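PDB 3V7D: cell division control protein 4 from Saccharomyces cerevisiae, which serves as the substrate-recognition F-box subunit of an SCF ubiquitin ligase, binding phosphorylated targets such as SIC1 for ubiquitination and degradation. Local coordinates for residues B[349-354]-B[367-372]; B[217-222]-B[229-234]; B[119-124]-B[141-146]; B[359-364]-B[401-406]; B[51-56]-B[86-91]. The protein carries 1 engineered substitution. All coordinates share one frame; numbering follows the deposited sequence.

Contact 1: B[349-354]-B[367-372]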
# COMPACT_ATOMS: atom_id res chain seq x y z
N GLN B 349 -21.21 -3.83 11.69
CA GLN B 349 -22.51 -3.33 11.27
C GLN B 349 -22.41 -1.85 10.91
O GLN B 349 -22.52 -0.99 11.78
CB GLN B 349 -23.54 -3.53 12.39
CG GLN B 349 -24.97 -3.23 12.00
CD GLN B 349 -25.48 -4.16 10.91
OE1 GLN B 349 -25.75 -5.34 11.16
NE2 GLN B 349 -25.62 -3.64 9.70
N GLY B 350 -22.19 -1.56 9.63
CA GLY B 350 -22.04 -0.18 9.19
C GLY B 350 -22.75 0.10 7.87
O GLY B 350 -22.50 1.11 7.21
N HIS B 351 -23.65 -0.80 7.50
CA HIS B 351 -24.43 -0.66 6.27
C HIS B 351 -25.86 -1.09 6.56
O HIS B 351 -26.10 -1.95 7.41
CB HIS B 351 -23.86 -1.55 5.16
CG HIS B 351 -22.44 -1.25 4.81
ND1 HIS B 351 -22.07 -0.16 4.05
CD2 HIS B 351 -21.29 -1.91 5.11
CE1 HIS B 351 -20.76 -0.16 3.89
NE2 HIS B 351 -20.26 -1.20 4.52
N THR B 352 -26.82 -0.50 5.85
CA THR B 352 -28.22 -0.86 6.01
C THR B 352 -28.77 -1.51 4.75
O THR B 352 -29.98 -1.57 4.54
CB THR B 352 -29.09 0.35 6.38
OG1 THR B 352 -29.15 1.26 5.28
CG2 THR B 352 -28.51 1.08 7.60
N ALA B 353 -27.87 -1.99 3.90
CA ALA B 353 -28.27 -2.66 2.67
C ALA B 353 -27.28 -3.77 2.32
O ALA B 353 -26.31 -3.98 3.04
CB ALA B 353 -28.36 -1.65 1.54
N LEU B 354 -27.55 -4.46 1.22
CA LEU B 354 -26.66 -5.50 0.70
C LEU B 354 -25.21 -5.01 0.64
O LEU B 354 -24.91 -4.01 -0.01
CB LEU B 354 -27.12 -5.90 -0.70
CG LEU B 354 -26.60 -7.17 -1.39
CD1 LEU B 354 -27.53 -7.53 -2.54
CD2 LEU B 354 -25.18 -7.02 -1.91
N SER B 367 -15.50 -1.43 2.56
CA SER B 367 -16.74 -2.08 2.15
C SER B 367 -17.73 -1.08 1.57
O SER B 367 -17.78 0.09 1.99
CB SER B 367 -17.38 -2.80 3.34
OG SER B 367 -17.67 -1.87 4.38
N ALA B 368 -18.52 -1.54 0.61
CA ALA B 368 -19.46 -0.68 -0.09
C ALA B 368 -20.79 -1.41 -0.26
O ALA B 368 -20.81 -2.62 -0.52
CB ALA B 368 -18.90 -0.27 -1.45
N ALA B 369 -21.89 -0.68 -0.11
CA ALA B 369 -23.21 -1.30 -0.05
C ALA B 369 -24.18 -0.73 -1.08
O ALA B 369 -23.90 0.29 -1.70
CB ALA B 369 -23.78 -1.16 1.37
N ALA B 370 -25.32 -1.39 -1.23
CA ALA B 370 -26.31 -1.04 -2.26
C ALA B 370 -27.12 0.21 -1.93
O ALA B 370 -27.98 0.62 -2.71
CB ALA B 370 -27.25 -2.22 -2.52
N ASP B 371 -26.86 0.82 -0.78
CA ASP B 371 -27.54 2.05 -0.40
C ASP B 371 -26.66 3.27 -0.69
O ASP B 371 -27.02 4.40 -0.36
CB ASP B 371 -27.94 2.02 1.07
CG ASP B 371 -26.74 1.89 2.00
OD1 ASP B 371 -25.61 1.69 1.50
OD2 ASP B 371 -26.93 1.99 3.23
N GLY B 372 -25.50 3.02 -1.29
CA GLY B 372 -24.57 4.09 -1.63
C GLY B 372 -23.55 4.41 -0.55
O GLY B 372 -22.79 5.37 -0.67

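Contact 2: B[217-222]-B[229-234]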
# COMPACT_ATOMS: atom_id res chain seq x y z
N ILE B 217 3.68 -23.49 -8.35
CA ILE B 217 2.75 -24.01 -9.36
C ILE B 217 1.45 -23.22 -9.29
O ILE B 217 0.84 -23.12 -8.23
CB ILE B 217 2.44 -25.51 -9.17
CG1 ILE B 217 3.66 -26.37 -9.54
CG2 ILE B 217 1.21 -25.91 -9.99
CD1 ILE B 217 4.01 -27.41 -8.52
N LYS B 218 1.01 -22.66 -10.42
CA LYS B 218 -0.22 -21.87 -10.44
C LYS B 218 -1.45 -22.75 -10.68
O LYS B 218 -1.45 -23.61 -11.57
CB LYS B 218 -0.13 -20.74 -11.47
CG LYS B 218 0.94 -19.70 -11.15
CD LYS B 218 0.71 -18.42 -11.94
CE LYS B 218 1.76 -17.37 -11.61
NZ LYS B 218 1.34 -16.00 -12.06
N TYR B 219 -2.48 -22.52 -9.88
CA TYR B 219 -3.74 -23.24 -10.00
C TYR B 219 -4.88 -22.28 -10.29
O TYR B 219 -4.90 -21.16 -9.79
CB TYR B 219 -4.06 -24.01 -8.71
CG TYR B 219 -3.04 -25.07 -8.34
CD1 TYR B 219 -1.92 -24.74 -7.59
CD2 TYR B 219 -3.21 -26.40 -8.72
CE1 TYR B 219 -0.99 -25.70 -7.24
CE2 TYR B 219 -2.28 -27.37 -8.37
CZ TYR B 219 -1.17 -27.01 -7.63
OH TYR B 219 -0.24 -27.97 -7.28
N ILE B 220 -5.84 -22.72 -11.10
CA ILE B 220 -7.06 -21.95 -11.32
C ILE B 220 -8.18 -22.53 -10.46
O ILE B 220 -8.35 -23.75 -10.40
CB ILE B 220 -7.50 -22.00 -12.78
CG1 ILE B 220 -6.34 -21.65 -13.71
CG2 ILE B 220 -8.68 -21.06 -13.01
CD1 ILE B 220 -6.67 -21.85 -15.18
N VAL B 221 -8.92 -21.67 -9.79
CA VAL B 221 -10.07 -22.08 -8.99
C VAL B 221 -11.30 -21.33 -9.47
O VAL B 221 -11.33 -20.11 -9.46
CB VAL B 221 -9.86 -21.78 -7.50
CG1 VAL B 221 -10.96 -22.42 -6.66
CG2 VAL B 221 -8.49 -22.26 -7.05
N THR B 222 -12.33 -22.07 -9.90
CA THR B 222 -13.50 -21.45 -10.51
C THR B 222 -14.79 -21.80 -9.78
O THR B 222 -15.14 -22.97 -9.64
CB THR B 222 -13.64 -21.84 -12.00
OG1 THR B 222 -13.76 -23.27 -12.12
CG2 THR B 222 -12.43 -21.38 -12.79
N LEU B 229 -16.96 -25.72 -6.90
CA LEU B 229 -15.75 -25.10 -7.41
C LEU B 229 -14.88 -26.15 -8.08
O LEU B 229 -14.75 -27.28 -7.59
CB LEU B 229 -14.96 -24.43 -6.28
CG LEU B 229 -15.58 -23.20 -5.62
CD1 LEU B 229 -16.39 -23.59 -4.39
CD2 LEU B 229 -14.50 -22.20 -5.27
N HIS B 230 -14.30 -25.80 -9.22
CA HIS B 230 -13.37 -26.69 -9.91
C HIS B 230 -11.95 -26.16 -9.76
O HIS B 230 -11.73 -24.95 -9.79
CB HIS B 230 -13.73 -26.80 -11.39
CG HIS B 230 -14.89 -27.71 -11.67
ND1 HIS B 230 -16.02 -27.74 -10.89
CD2 HIS B 230 -15.08 -28.63 -12.65
CE1 HIS B 230 -16.87 -28.63 -11.38
NE2 HIS B 230 -16.32 -29.18 -12.45
N VAL B 231 -11.00 -27.06 -9.58
CA VAL B 231 -9.60 -26.67 -9.49
C VAL B 231 -8.82 -27.18 -10.70
O VAL B 231 -8.95 -28.34 -11.09
CB VAL B 231 -8.95 -27.16 -8.17
CG1 VAL B 231 -7.50 -26.69 -8.08
CG2 VAL B 231 -9.74 -26.67 -6.96
N TRP B 232 -8.02 -26.30 -11.31
CA TRP B 232 -7.24 -26.66 -12.48
C TRP B 232 -5.82 -26.12 -12.38
O TRP B 232 -5.60 -25.05 -11.81
CB TRP B 232 -7.87 -26.12 -13.77
CG TRP B 232 -9.35 -25.89 -13.74
CD1 TRP B 232 -10.02 -24.91 -13.06
CD2 TRP B 232 -10.34 -26.62 -14.46
NE1 TRP B 232 -11.37 -25.01 -13.29
CE2 TRP B 232 -11.60 -26.06 -14.16
CE3 TRP B 232 -10.30 -27.72 -15.33
CZ2 TRP B 232 -12.79 -26.54 -14.69
CZ3 TRP B 232 -11.49 -28.21 -15.85
CH2 TRP B 232 -12.71 -27.62 -15.53
N LYS B 233 -4.87 -26.85 -12.94
CA LYS B 233 -3.51 -26.34 -13.08
C LYS B 233 -3.46 -25.37 -14.25
O LYS B 233 -4.07 -25.62 -15.29
CB LYS B 233 -2.51 -27.47 -13.29
CG LYS B 233 -2.32 -28.35 -12.06
CD LYS B 233 -1.27 -29.43 -12.30
CE LYS B 233 -1.75 -30.44 -13.32
NZ LYS B 233 -2.90 -31.24 -12.81
N LEU B 234 -2.76 -24.25 -14.08
CA LEU B 234 -2.55 -23.30 -15.16
C LEU B 234 -1.43 -23.80 -16.06
O LEU B 234 -0.30 -23.98 -15.61
CB LEU B 234 -2.19 -21.91 -14.61
CG LEU B 234 -1.92 -20.81 -15.64
CD1 LEU B 234 -3.20 -20.43 -16.37
CD2 LEU B 234 -1.28 -19.60 -14.99

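Contact 3: B[119-124]-B[141-146]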
# COMPACT_ATOMS: atom_id res chain seq x y z
N GLY B 119 -15.76 0.74 -26.10
CA GLY B 119 -15.90 -0.40 -25.21
C GLY B 119 -16.42 -1.63 -25.94
O GLY B 119 -15.98 -1.93 -27.05
N HIS B 120 -17.37 -2.33 -25.32
CA HIS B 120 -17.94 -3.54 -25.91
C HIS B 120 -19.21 -3.25 -26.72
O HIS B 120 -19.71 -2.12 -26.73
CB HIS B 120 -18.26 -4.57 -24.82
CG HIS B 120 -17.04 -5.19 -24.21
ND1 HIS B 120 -16.73 -6.53 -24.37
CD2 HIS B 120 -16.04 -4.67 -23.46
CE1 HIS B 120 -15.61 -6.80 -23.73
NE2 HIS B 120 -15.17 -5.68 -23.17
N MET B 121 -19.73 -4.27 -27.39
CA MET B 121 -20.97 -4.13 -28.15
C MET B 121 -22.18 -3.96 -27.24
O MET B 121 -23.21 -3.42 -27.66
CB MET B 121 -21.16 -5.32 -29.09
CG MET B 121 -20.37 -5.20 -30.39
SD MET B 121 -20.46 -6.67 -31.42
CE MET B 121 -19.28 -7.74 -30.62
N THR B 122 -22.07 -4.41 -26.00
CA THR B 122 -23.11 -4.16 -25.01
C THR B 122 -22.68 -3.01 -24.10
O THR B 122 -21.49 -2.72 -23.97
CB THR B 122 -23.41 -5.41 -24.15
OG1 THR B 122 -22.20 -5.86 -23.51
CG2 THR B 122 -23.96 -6.53 -25.02
N SER B 123 -23.65 -2.35 -23.48
CA SER B 123 -23.37 -1.16 -22.68
C SER B 123 -22.87 -1.51 -21.28
O SER B 123 -22.32 -0.67 -20.58
CB SER B 123 -24.60 -0.26 -22.60
OG SER B 123 -25.67 -0.91 -21.95
N VAL B 124 -23.06 -2.76 -20.87
CA VAL B 124 -22.64 -3.21 -19.55
C VAL B 124 -21.34 -4.01 -19.61
O VAL B 124 -21.24 -4.99 -20.34
CB VAL B 124 -23.72 -4.07 -18.87
CG1 VAL B 124 -23.26 -4.50 -17.49
CG2 VAL B 124 -25.04 -3.31 -18.78
N ASP B 141 -21.29 -9.51 -24.35
CA ASP B 141 -21.19 -9.62 -25.80
C ASP B 141 -20.25 -10.76 -26.19
O ASP B 141 -19.83 -10.86 -27.34
CB ASP B 141 -20.72 -8.30 -26.42
CG ASP B 141 -19.28 -7.95 -26.06
OD1 ASP B 141 -18.75 -8.50 -25.07
OD2 ASP B 141 -18.68 -7.12 -26.77
N LYS B 142 -19.92 -11.61 -25.21
CA LYS B 142 -19.08 -12.79 -25.41
C LYS B 142 -17.62 -12.46 -25.73
O LYS B 142 -16.82 -13.36 -26.02
CB LYS B 142 -19.66 -13.72 -26.49
CG LYS B 142 -21.13 -14.09 -26.29
CD LYS B 142 -21.66 -14.91 -27.47
CE LYS B 142 -23.15 -15.18 -27.32
NZ LYS B 142 -23.70 -15.98 -28.46
N MET B 143 -17.26 -11.18 -25.65
CA MET B 143 -15.92 -10.73 -26.03
C MET B 143 -15.03 -10.34 -24.86
O MET B 143 -15.50 -9.91 -23.80
CB MET B 143 -16.02 -9.55 -27.00
CG MET B 143 -16.79 -9.85 -28.27
SD MET B 143 -16.14 -11.30 -29.10
CE MET B 143 -17.05 -11.25 -30.64
N ILE B 144 -13.73 -10.47 -25.06
CA ILE B 144 -12.73 -9.96 -24.14
C ILE B 144 -11.88 -8.94 -24.89
O ILE B 144 -11.34 -9.25 -25.95
CB ILE B 144 -11.81 -11.08 -23.62
CG1 ILE B 144 -12.61 -12.12 -22.84
CG2 ILE B 144 -10.70 -10.50 -22.76
CD1 ILE B 144 -11.78 -13.26 -22.30
N ARG B 145 -11.78 -7.73 -24.35
CA ARG B 145 -11.00 -6.70 -25.01
C ARG B 145 -9.75 -6.35 -24.21
O ARG B 145 -9.80 -6.25 -22.99
CB ARG B 145 -11.85 -5.45 -25.29
CG ARG B 145 -12.97 -5.70 -26.30
CD ARG B 145 -13.84 -4.46 -26.51
NE ARG B 145 -13.16 -3.42 -27.29
CZ ARG B 145 -13.13 -3.39 -28.62
NH1 ARG B 145 -13.73 -4.34 -29.32
NH2 ARG B 145 -12.51 -2.40 -29.25
N VAL B 146 -8.64 -6.19 -24.92
CA VAL B 146 -7.36 -5.91 -24.31
C VAL B 146 -6.85 -4.54 -24.75
O VAL B 146 -6.84 -4.23 -25.95
CB VAL B 146 -6.31 -6.97 -24.68
CG1 VAL B 146 -5.00 -6.71 -23.96
CG2 VAL B 146 -6.84 -8.37 -24.36

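Contact 4: B[359-364]-B[401-406]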
# COMPACT_ATOMS: atom_id res chain seq x y z
N ARG B 359 -12.69 -4.56 -0.33
CA ARG B 359 -11.30 -4.41 -0.73
C ARG B 359 -10.42 -4.33 0.51
O ARG B 359 -10.86 -3.83 1.55
CB ARG B 359 -11.10 -3.16 -1.59
CG ARG B 359 -11.78 -3.21 -2.94
CD ARG B 359 -10.88 -3.79 -4.00
NE ARG B 359 -11.51 -3.76 -5.31
CZ ARG B 359 -11.05 -4.41 -6.37
NH1 ARG B 359 -9.95 -5.14 -6.26
NH2 ARG B 359 -11.68 -4.33 -7.53
N LEU B 360 -9.20 -4.83 0.40
CA LEU B 360 -8.26 -4.77 1.51
C LEU B 360 -6.96 -4.13 1.05
O LEU B 360 -6.29 -4.65 0.16
CB LEU B 360 -7.99 -6.18 2.05
CG LEU B 360 -7.09 -6.31 3.28
CD1 LEU B 360 -7.67 -5.54 4.47
CD2 LEU B 360 -6.89 -7.79 3.64
N SER B 361 -6.63 -2.98 1.63
CA SER B 361 -5.32 -2.38 1.43
C SER B 361 -4.50 -2.68 2.67
O SER B 361 -5.00 -3.29 3.61
CB SER B 361 -5.43 -0.87 1.22
OG SER B 361 -5.75 -0.21 2.44
N ASP B 362 -3.24 -2.24 2.68
CA ASP B 362 -2.36 -2.50 3.81
C ASP B 362 -2.94 -2.05 5.15
O ASP B 362 -2.76 -2.72 6.16
CB ASP B 362 -0.98 -1.85 3.60
CG ASP B 362 -0.13 -2.59 2.58
OD1 ASP B 362 -0.26 -3.83 2.49
OD2 ASP B 362 0.66 -1.93 1.88
N LYS B 363 -3.66 -0.92 5.16
CA LYS B 363 -4.18 -0.40 6.42
C LYS B 363 -5.71 -0.35 6.53
O LYS B 363 -6.26 -0.21 7.62
CB LYS B 363 -3.58 0.97 6.74
CG LYS B 363 -4.04 2.09 5.86
CD LYS B 363 -3.25 3.37 6.11
CE LYS B 363 -3.55 3.98 7.47
NZ LYS B 363 -2.99 5.35 7.62
N PHE B 364 -6.41 -0.49 5.40
CA PHE B 364 -7.87 -0.37 5.41
C PHE B 364 -8.58 -1.61 4.86
O PHE B 364 -8.25 -2.10 3.78
CB PHE B 364 -8.33 0.83 4.58
CG PHE B 364 -7.82 2.15 5.06
CD1 PHE B 364 -8.04 2.57 6.36
CD2 PHE B 364 -7.15 3.00 4.19
CE1 PHE B 364 -7.58 3.81 6.79
CE2 PHE B 364 -6.69 4.23 4.61
CZ PHE B 364 -6.90 4.64 5.91
N VAL B 401 -9.26 1.09 -4.10
CA VAL B 401 -8.69 1.80 -2.97
C VAL B 401 -7.23 1.47 -2.70
O VAL B 401 -6.76 0.35 -2.95
CB VAL B 401 -9.53 1.53 -1.70
CG1 VAL B 401 -9.28 0.11 -1.17
CG2 VAL B 401 -9.24 2.57 -0.62
N SER B 402 -6.51 2.47 -2.21
CA SER B 402 -5.17 2.28 -1.66
C SER B 402 -5.17 2.94 -0.29
O SER B 402 -6.21 3.41 0.17
CB SER B 402 -4.13 2.95 -2.56
OG SER B 402 -4.26 4.36 -2.50
N ASP B 403 -4.02 2.99 0.36
CA ASP B 403 -3.92 3.65 1.65
C ASP B 403 -4.15 5.15 1.53
O ASP B 403 -4.55 5.80 2.48
CB ASP B 403 -2.56 3.40 2.30
CG ASP B 403 -2.38 1.96 2.76
OD1 ASP B 403 -3.39 1.24 2.92
OD2 ASP B 403 -1.22 1.55 2.96
N ASN B 404 -3.91 5.69 0.33
CA ASN B 404 -3.98 7.12 0.11
C ASN B 404 -5.24 7.61 -0.59
O ASN B 404 -5.69 8.73 -0.36
CB ASN B 404 -2.75 7.57 -0.68
CG ASN B 404 -1.47 7.48 0.13
OD1 ASN B 404 -1.46 7.79 1.32
ND2 ASN B 404 -0.39 7.05 -0.50
N ILE B 405 -5.82 6.77 -1.44
CA ILE B 405 -6.88 7.19 -2.34
C ILE B 405 -8.04 6.19 -2.38
O ILE B 405 -7.83 4.98 -2.43
CB ILE B 405 -6.34 7.37 -3.78
CG1 ILE B 405 -5.42 8.59 -3.87
CG2 ILE B 405 -7.48 7.51 -4.79
CD1 ILE B 405 -6.18 9.90 -3.86
N LEU B 406 -9.26 6.72 -2.36
CA LEU B 406 -10.45 5.94 -2.68
C LEU B 406 -11.11 6.51 -3.94
O LEU B 406 -11.33 7.71 -4.04
CB LEU B 406 -11.45 5.97 -1.52
CG LEU B 406 -12.87 5.46 -1.78
CD1 LEU B 406 -12.88 3.96 -2.01
CD2 LEU B 406 -13.85 5.85 -0.66
O HOH W 1 -6.32 -2.97 -2.54
O HOH W 2 -4.03 7.06 5.08

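Contact 5: B[51-56]-B[86-91]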
# COMPACT_ATOMS: atom_id res chain seq x y z
N LYS B 51 23.64 7.96 1.22
CA LYS B 51 24.33 6.82 1.80
C LYS B 51 23.34 5.87 2.46
O LYS B 51 23.53 4.65 2.45
CB LYS B 51 25.33 7.32 2.84
CG LYS B 51 26.70 6.70 2.79
CD LYS B 51 27.56 7.35 3.88
CE LYS B 51 28.97 6.78 3.93
NZ LYS B 51 29.82 7.29 2.81
N SER B 52 22.28 6.41 3.06
CA SER B 52 21.37 5.60 3.85
C SER B 52 20.19 5.06 3.05
O SER B 52 19.54 5.80 2.32
CB SER B 52 20.85 6.37 5.06
OG SER B 52 20.18 7.54 4.64
N THR B 53 19.94 3.77 3.21
CA THR B 53 18.75 3.15 2.65
C THR B 53 17.57 3.50 3.54
O THR B 53 16.50 3.87 3.06
CB THR B 53 18.91 1.61 2.60
OG1 THR B 53 19.81 1.26 1.54
CG2 THR B 53 17.57 0.93 2.36
N SER B 54 17.79 3.39 4.85
CA SER B 54 16.73 3.55 5.84
C SER B 54 15.99 4.88 5.72
O SER B 54 14.78 4.94 5.89
CB SER B 54 17.27 3.35 7.26
OG SER B 54 18.21 4.36 7.60
N LEU B 55 16.73 5.94 5.43
CA LEU B 55 16.13 7.26 5.28
C LEU B 55 15.00 7.24 4.25
O LEU B 55 13.90 7.73 4.51
CB LEU B 55 17.19 8.28 4.87
CG LEU B 55 16.85 9.77 4.81
CD1 LEU B 55 18.10 10.58 5.06
CD2 LEU B 55 16.24 10.15 3.47
N TRP B 56 15.28 6.67 3.08
CA TRP B 56 14.30 6.63 2.00
C TRP B 56 13.27 5.53 2.20
O TRP B 56 12.13 5.65 1.76
CB TRP B 56 15.02 6.50 0.65
CG TRP B 56 15.88 7.68 0.40
CD1 TRP B 56 17.24 7.74 0.52
CD2 TRP B 56 15.45 8.99 0.05
NE1 TRP B 56 17.68 9.01 0.23
CE2 TRP B 56 16.60 9.80 -0.05
CE3 TRP B 56 14.20 9.56 -0.20
CZ2 TRP B 56 16.53 11.15 -0.39
CZ3 TRP B 56 14.14 10.90 -0.53
CH2 TRP B 56 15.30 11.68 -0.63
N SER B 86 22.36 2.75 -7.34
CA SER B 86 22.47 2.17 -6.01
C SER B 86 21.07 2.01 -5.43
O SER B 86 20.11 2.63 -5.90
CB SER B 86 23.28 3.09 -5.10
OG SER B 86 22.53 4.26 -4.78
N GLN B 87 20.95 1.18 -4.40
CA GLN B 87 19.66 0.98 -3.74
C GLN B 87 19.12 2.29 -3.20
O GLN B 87 17.93 2.56 -3.30
CB GLN B 87 19.77 -0.04 -2.61
CG GLN B 87 18.44 -0.28 -1.91
CD GLN B 87 18.48 -1.45 -0.96
OE1 GLN B 87 17.85 -2.48 -1.21
NE2 GLN B 87 19.23 -1.31 0.13
N GLN B 88 20.01 3.11 -2.63
CA GLN B 88 19.62 4.39 -2.06
C GLN B 88 19.01 5.32 -3.11
O GLN B 88 17.95 5.91 -2.90
CB GLN B 88 20.81 5.08 -1.39
CG GLN B 88 21.39 4.34 -0.19
CD GLN B 88 22.49 3.35 -0.57
OE1 GLN B 88 22.54 2.87 -1.70
NE2 GLN B 88 23.36 3.03 0.38
N ASP B 89 19.69 5.43 -4.25
CA ASP B 89 19.23 6.30 -5.33
C ASP B 89 17.94 5.75 -5.95
O ASP B 89 17.06 6.53 -6.34
CB ASP B 89 20.32 6.48 -6.39
CG ASP B 89 21.52 7.27 -5.87
OD1 ASP B 89 21.37 8.04 -4.90
OD2 ASP B 89 22.62 7.12 -6.44
N ARG B 90 17.83 4.43 -6.04
CA ARG B 90 16.62 3.79 -6.53
C ARG B 90 15.43 4.20 -5.67
O ARG B 90 14.39 4.60 -6.19
CB ARG B 90 16.76 2.26 -6.49
CG ARG B 90 17.59 1.66 -7.61
CD ARG B 90 17.83 0.17 -7.36
NE ARG B 90 18.70 -0.42 -8.37
CZ ARG B 90 19.42 -1.53 -8.19
NH1 ARG B 90 19.36 -2.17 -7.03
NH2 ARG B 90 20.19 -2.00 -9.16
N LEU B 91 15.61 4.10 -4.35
CA LEU B 91 14.55 4.42 -3.41
C LEU B 91 14.20 5.91 -3.42
O LEU B 91 13.03 6.28 -3.27
CB LEU B 91 14.94 3.97 -2.00
CG LEU B 91 15.02 2.46 -1.75
CD1 LEU B 91 15.44 2.20 -0.31
CD2 LEU B 91 13.69 1.77 -2.04

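Contact 1: B[349-354]-B[367-372]
His-351 NE2 and Ser-367 OG are hydrogen-bonded at 2.7 Å, the hydroxyl lying at the edge of the imidazole in its plane and the bond nearly straight at 171°. Ser-367 OG has a second partner in the indole NE1 of Trp-377. At the other ring nitrogen, His-351 ND1 bonds Ser-373 OG, which also bonds Asp-371 OD1. This network fits the structural tetrad of a WD repeat, here the sixth, with Ser-373 bridging histidine and aspartate, whose atoms His-351 ND1 and Asp-371 OD1 stay 4.7 Å apart. A leucine at His-351 would probably leave each hydroxyl without its imidazole partner and break the link from Ser-367 toward Asp-371. Asp-371 OD2 is 3.1 Å from Thr-352 OG1, close enough for a bond, though the hydroxyl proton may go elsewhere. The backbone pair is clearer: Ala-370 N donates to Leu-354 O at 2.9 Å, in the carbonyl plane. Between these polar links, Ala-353 CB packs 3.7 Å from Asp-371 CB.

Contact 2: B[217-222]-B[229-234]
The indole of Trp-232 meets Thr-222 at its edge: NE1 donates to Thr-222 OG1 at 3.2 Å, with an angle of 174° and the oxygen in the ring plane. Ile-220 O also lies at this edge, 3.3 Å from Trp-232 CD1. Outside the pair, Phe-199 meets the indole with ring planes about 20° apart, and Phe-262 meets it edge-to-face. The setting is the antiparallel hairpin of strands 218-224 and 229-233 in the third WD repeat; Thr-222 OG1 also bonds His-202 NE2, so the histidine, threonine and tryptophan are consistent with three members of the WD structural tetrad. The N-to-C directions of segments 218-222 and 229-233 are 157° apart, close to antiparallel. Ile-220 with Trp-232 and Thr-222 with His-230 are hydrogen-bonded pairs, whereas Tyr-219 with Lys-233 and Val-221 with Val-231 are non-hydrogen-bonded. On the face carrying the latter two pairs, the Tyr-219 ring lies beside the Lys-233 chain, both pointing the same way, with CE2 3.8 Å from Lys-233 CG; the lysine then bends at chi3 and chi4, and its NZ bonds Pro-260 O. On the indole side, Ile-220 CG1 is anti to its carbonyl carbon, and its extended chain brings CD1 to 3.9 Å from Leu-234 CD1.

Contact 3: B[119-124]-B[141-146]
Asp-141 meets the 119-124 loop with both carboxylate oxygens. His-120 ND1 donates to Asp-141 OD1 at 2.9 Å from the syn side, while Met-121 N reaches Asp-141 OD2 at 3.1 Å from above the carboxylate plane. The aspartate CG, between its own N and carbonyl carbon (chi1 68°), sets OD1 within reach of Met-143 N. That N-H donates to Asp-141 OD1 from the face opposite His-120, closing an Asx turn; Met-143 CG touches Met-121 CE at 4.0 Å. Arg-145 lays its CD over the imidazole centre in a CH-pi contact, 3.8 Å from the ring centroid and 11° off the normal; its NH1 bonds Gln-157 OE1 and its NE bonds Tyr-147 OH. His-120 NE2 bonds Thr-137 OG1, giving an Asp-His-Thr chain that fits three members of the WD structural tetrad in the first repeat, Tyr-147 probably taking the tryptophan's place. Three N-H groups on one carboxylate would be expected to stabilise its negative charge; the two backbone donors orient it, and bonds at both ring nitrogens fix the imidazole.

Contact 4: B[359-364]-B[401-406]
This is a polar contact between turns of adjacent propeller blades: the 361-363 turn joining strands 355-360 and 364-369 of WD 6 meets the turn between strands 396-401 and 405-410 of WD 7. Asp-403 carries it, with OD1 taking two bonds. Ser-361 OG donates at 2.8 Å nearly along the C-O axis of Asp-403 OD1, and Lys-363 N donates to the same oxygen at 3.1 Å from its syn side, with an angle of 150°. Ser-361 OG in turn accepts from Phe-364 N, an ST motif, so one hydroxyl holds its own turn and reaches across to the next blade. Ser-402 OG does similar work in the other turn, accepting from Asn-404 N and Ile-405 N.

The Lys-363 chain lies over the Phe-364 ring, its CG 3.5 Å above the plane at the centre, while Asp-403 O meets the ring edge, 3.4 Å from Phe-364 CE2. Beyond the ring, the lysine ammonium is linked to Asp-403 O through a water. Nearer the strands the touch is apolar, Arg-359 CB against Val-401 CG1 at 3.8 Å.

Lys-363 NZ, 6.3 Å from Asp-403 OD1, makes no direct salt bridge with it, and Asp-362 OD2 approaches Asp-403 OD2 to 4.1 Å. The two donors at OD1 would be expected to ease this like-charge approach and favour a charged Asp-403.

Contact 5: B[51-56]-B[86-91]
The start of F-box helix 53-62 here packs against the N-terminal turn of helix 87-106, the long helix that leads from the F-box region toward the propeller. Gln-88 makes the polar link: its NE2 donates to Lys-51 O at 2.6 Å, with an N-H...O angle of 154° and the donor lying 49° out of the carbonyl plane. A bend at chi2 (89°) carries the amide across toward the 51-53 backbone, where Gln-88 CG also rests 3.4 Å from Ser-52 O. On the other side of the amide, Ser-86 OG makes a weak bond to Gln-88 OE1, while the same hydroxyl caps the helix by accepting from Asp-89 N at 3.1 Å. An alanine in place of Gln-88 would remove this amide, is likely to leave Lys-51 O without its donor, and would probably open a gap against the Ser-52 carbonyl.

Deeper in, the contact is apolar. Thr-53 CG2 meets Leu-91 CD1 at 3.6 Å, and Trp-56 CB lies 3.7 Å from Leu-91 CB. Ile-35 and Ile-36 touch the Trp-56 side chain, and Leu-91 continues onto Phe-71 and Leu-78 of helix 71-81.

Asp-89 adds salt bridges to Arg-92 of its own helix and to Arg-50, just before the 51-56 segment. Two polar cross-links, from Gln-88 and Asp-89, thus reach the chain ahead of helix 53-62, satisfying a loop carbonyl and pairing a carboxylate, while Thr-53, Trp-56 and Leu-91 pack apolarly.

How the contacts relate
Contacts 1 to 4 belong to the WD propeller, whereas contact 5 joins F-box helix 53-62 to the start of helix 87-106. Contacts 1 and 4 adjoin in sequence and share the sheet with strands 355-360 and 364-369, their centres about 18 Å apart. Contacts 1, 2 and 3 show variants of the histidine-hydroxyl part of the WD tetrad in the sixth, third and first repeats. The bound peptide packs on Leu-354 and Ala-370 of contact 1 and Val-124 of contact 3. Contact 4 approaches contact 5 to about 13 Å between nearest atoms, and helix 87-106 touches Asn-404 and Ile-405 of contact 4. Contacts 3 and 5, centres about 45 Å apart, flank the chain's centre from opposite sides.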